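Local atomic coordinates of pyruvate kinase (PDB entry 3QTG), a protein that catalyses the last step of glycolysis, the transfer of a phosphoryl group from phosphoenolpyruvate to ADP, giving pyruvate and ATP. Residues Y249-R254 with P283-T288. Residues are numbered along the deposited sequence; the frame is centred on the assembly and turned at random.
Sequences YVVVAR and PIAVAT
Val250 to Ala253 pair in register with Ile284 to Ala287 as the sixth and seventh parallel strands of the TIM barrel of pyruvate kinase. The chain between them includes helix 266-279, so the connection is a beta-alpha-beta crossover. Five backbone hydrogen bonds tie the strands: Val250 N to Pro283 O, Ala285 N to Val250 O, Val252 N to Ala285 O (2.8 Å), Ala287 N to Val252 O and, longer, Arg254 N to Ala287 O (3.2 Å).

Apolar contacts lie on both faces. On the face toward helix 266-279, Ile284 CD1 touches Val250 CG1 and Val252 CG2, each at 3.9 Å. Val252 CB also meets Val286 CG2. On the barrel interior, Val251 CG1 lies 3.8 Å from Ala287 CB, and Trp320 of the next strand packs on both residues.

Tyr249 closes the N-terminal end. CG lies anti to the backbone N (chi1 -152°), which carries the ring across to the second strand. Pro283 CB makes a CH-pi contact over one face, 3.6 Å from the ring centroid, while Ala285 CB sits at the ring edge, 3.6 Å from Tyr249 CE2. The hydroxyl hydrogen-bonds with Ser318 and the backbone O of Ile414. A leucine here would probably leave Pro283 CB without its ring face and Ser318 without its hydroxyl partner.

At the other end, the Arg254 chain runs past Val286, with NE 3.6 Å from Val286 CG1. Its NH2 forms a salt bridge with Asp307. Thr288 probably binds substrate, as does Gly255, whose N hydrogen-bonds with Thr288 OG1. Ala287 O accepts two bonds, from Arg254 N and from Thr288 OG1, both from the same side of its plane; the hydroxyl bends back to it at 2.6 Å.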
ATOM      1  N   TYR A 249     -17.185 -20.983 -17.654  1.00 37.06           N
ATOM      2  CA  TYR A 249     -16.053 -21.724 -17.111  1.00 35.49           C
ATOM      3  C   TYR A 249     -15.007 -21.741 -18.224  1.00 35.06           C
ATOM      4  O   TYR A 249     -15.358 -21.903 -19.394  1.00 35.17           O
ATOM      5  CB  TYR A 249     -16.487 -23.149 -16.784  1.00 35.13           C
ATOM      6  CG  TYR A 249     -15.723 -23.823 -15.665  1.00 35.13           C
ATOM      7  CD1 TYR A 249     -16.357 -24.108 -14.445  1.00 35.43           C
ATOM      8  CD2 TYR A 249     -14.376 -24.191 -15.810  1.00 33.59           C
ATOM      9  CE1 TYR A 249     -15.672 -24.719 -13.391  1.00 34.55           C
ATOM     10  CE2 TYR A 249     -13.682 -24.821 -14.746  1.00 32.67           C
ATOM     11  CZ  TYR A 249     -14.344 -25.073 -13.553  1.00 34.07           C
ATOM     12  OH  TYR A 249     -13.701 -25.694 -12.511  1.00 36.10           O
ATOM     13  N   VAL A 250     -13.739 -21.550 -17.868  1.00 34.03           N
ATOM     14  CA  VAL A 250     -12.655 -21.519 -18.837  1.00 33.33           C
ATOM     15  C   VAL A 250     -11.785 -22.741 -18.603  1.00 33.42           C
ATOM     16  O   VAL A 250     -11.619 -23.167 -17.460  1.00 33.88           O
ATOM     17  CB  VAL A 250     -11.801 -20.202 -18.756  1.00 33.85           C
ATOM     18  CG1 VAL A 250     -10.667 -20.207 -19.808  1.00 31.38           C
ATOM     19  CG2 VAL A 250     -12.692 -18.949 -18.931  1.00 32.85           C
ATOM     20  N   VAL A 251     -11.274 -23.321 -19.694  1.00 33.42           N
ATOM     21  CA  VAL A 251     -10.425 -24.523 -19.667  1.00 33.23           C
ATOM     22  C   VAL A 251      -9.157 -24.312 -20.507  1.00 33.50           C
ATOM     23  O   VAL A 251      -9.248 -23.987 -21.695  1.00 34.30           O
ATOM     24  CB  VAL A 251     -11.201 -25.760 -20.185  1.00 33.47           C
ATOM     25  CG1 VAL A 251     -10.426 -27.058 -19.927  1.00 34.05           C
ATOM     26  CG2 VAL A 251     -12.573 -25.847 -19.528  1.00 32.78           C
ATOM     27  N   VAL A 252      -7.986 -24.445 -19.880  1.00 32.55           N
ATOM     28  CA  VAL A 252      -6.713 -24.502 -20.600  1.00 32.49           C
ATOM     29  C   VAL A 252      -6.516 -25.951 -21.102  1.00 33.09           C
ATOM     30  O   VAL A 252      -6.271 -26.877 -20.318  1.00 32.56           O
ATOM     31  CB  VAL A 252      -5.494 -24.060 -19.710  1.00 32.22           C
ATOM     32  CG1 VAL A 252      -4.160 -24.124 -20.492  1.00 31.38           C
ATOM     33  CG2 VAL A 252      -5.704 -22.676 -19.141  1.00 29.78           C
ATOM     34  N   ALA A 253      -6.688 -26.138 -22.408  1.00 33.85           N
ATOM     35  CA  ALA A 253      -6.563 -27.466 -23.026  1.00 34.61           C
ATOM     36  C   ALA A 253      -5.138 -27.569 -23.539  1.00 34.52           C
ATOM     37  O   ALA A 253      -4.829 -27.144 -24.656  1.00 33.58           O
ATOM     38  CB  ALA A 253      -7.617 -27.668 -24.161  1.00 34.04           C
ATOM     39  N   ARG A 254      -4.266 -28.090 -22.669  1.00 35.85           N
ATOM     40  CA  ARG A 254      -2.811 -28.121 -22.876  1.00 37.20           C
ATOM     41  C   ARG A 254      -2.378 -28.912 -24.096  1.00 38.26           C
ATOM     42  O   ARG A 254      -1.540 -28.446 -24.872  1.00 38.14           O
ATOM     43  CB  ARG A 254      -2.117 -28.738 -21.672  1.00 37.33           C
ATOM     44  CG  ARG A 254      -2.055 -27.876 -20.427  1.00 38.57           C
ATOM     45  CD  ARG A 254      -1.368 -28.704 -19.379  1.00 38.37           C
ATOM     46  NE  ARG A 254      -0.645 -27.867 -18.467  1.00 42.59           N
ATOM     47  CZ  ARG A 254       0.233 -28.325 -17.590  1.00 42.52           C
ATOM     48  NH1 ARG A 254       0.491 -29.626 -17.530  1.00 42.07           N
ATOM     49  NH2 ARG A 254       0.835 -27.480 -16.780  1.00 41.53           N
ATOM     50  N   PRO A 283     -14.585 -19.247 -13.252  1.00 32.68           N
ATOM     51  CA  PRO A 283     -13.871 -20.438 -12.823  1.00 32.61           C
ATOM     52  C   PRO A 283     -12.936 -20.944 -13.950  1.00 32.75           C
ATOM     53  O   PRO A 283     -13.260 -20.795 -15.140  1.00 32.82           O
ATOM     54  CB  PRO A 283     -14.997 -21.452 -12.552  1.00 32.48           C
ATOM     55  CG  PRO A 283     -16.234 -20.627 -12.369  1.00 32.69           C
ATOM     56  CD  PRO A 283     -16.048 -19.445 -13.266  1.00 32.95           C
ATOM     57  N   ILE A 284     -11.784 -21.500 -13.570  1.00 32.27           N
ATOM     58  CA  ILE A 284     -10.718 -21.855 -14.509  1.00 31.69           C
ATOM     59  C   ILE A 284     -10.221 -23.294 -14.248  1.00 32.29           C
ATOM     60  O   ILE A 284      -9.976 -23.693 -13.107  1.00 32.13           O
ATOM     61  CB  ILE A 284      -9.545 -20.811 -14.465  1.00 32.04           C
ATOM     62  CG1 ILE A 284      -8.303 -21.275 -15.243  1.00 30.23           C
ATOM     63  CG2 ILE A 284      -9.191 -20.396 -13.016  1.00 32.49           C
ATOM     64  CD1 ILE A 284      -8.354 -20.990 -16.747  1.00 27.31           C
ATOM     65  N   ALA A 285     -10.095 -24.067 -15.318  1.00 32.17           N
ATOM     66  CA  ALA A 285      -9.524 -25.408 -15.248  1.00 32.47           C
ATOM     67  C   ALA A 285      -8.262 -25.521 -16.095  1.00 32.59           C
ATOM     68  O   ALA A 285      -8.066 -24.781 -17.061  1.00 32.08           O
ATOM     69  CB  ALA A 285     -10.566 -26.454 -15.703  1.00 32.05           C
ATOM     70  N   VAL A 286      -7.384 -26.428 -15.692  1.00 33.99           N
ATOM     71  CA  VAL A 286      -6.291 -26.864 -16.553  1.00 34.68           C
ATOM     72  C   VAL A 286      -6.499 -28.358 -16.835  1.00 35.97           C
ATOM     73  O   VAL A 286      -6.683 -29.151 -15.912  1.00 36.46           O
ATOM     74  CB  VAL A 286      -4.899 -26.546 -15.964  1.00 34.89           C
ATOM     75  CG1 VAL A 286      -3.798 -27.147 -16.825  1.00 33.00           C
ATOM     76  CG2 VAL A 286      -4.679 -25.004 -15.868  1.00 34.74           C
ATOM     77  N   ALA A 287      -6.512 -28.705 -18.122  1.00 36.66           N
ATOM     78  CA  ALA A 287      -6.827 -30.049 -18.618  1.00 37.76           C
ATOM     79  C   ALA A 287      -5.686 -30.632 -19.460  1.00 38.46           C
ATOM     80  O   ALA A 287      -5.033 -29.896 -20.204  1.00 38.33           O
ATOM     81  CB  ALA A 287      -8.111 -29.994 -19.474  1.00 36.54           C
ATOM     82  N   THR A 288      -5.506 -31.956 -19.360  1.00 40.15           N
ATOM     83  CA  THR A 288      -4.619 -32.785 -20.210  1.00 41.09           C
ATOM     84  C   THR A 288      -3.152 -32.622 -19.829  1.00 42.29           C
ATOM     85  O   THR A 288      -2.734 -31.527 -19.418  1.00 42.32           O
ATOM     86  CB  THR A 288      -4.787 -32.520 -21.744  1.00 41.06           C
ATOM     87  OG1 THR A 288      -4.076 -31.336 -22.114  1.00 43.91           O
ATOM     88  CG2 THR A 288      -6.232 -32.376 -22.149  1.00 40.92           C
TER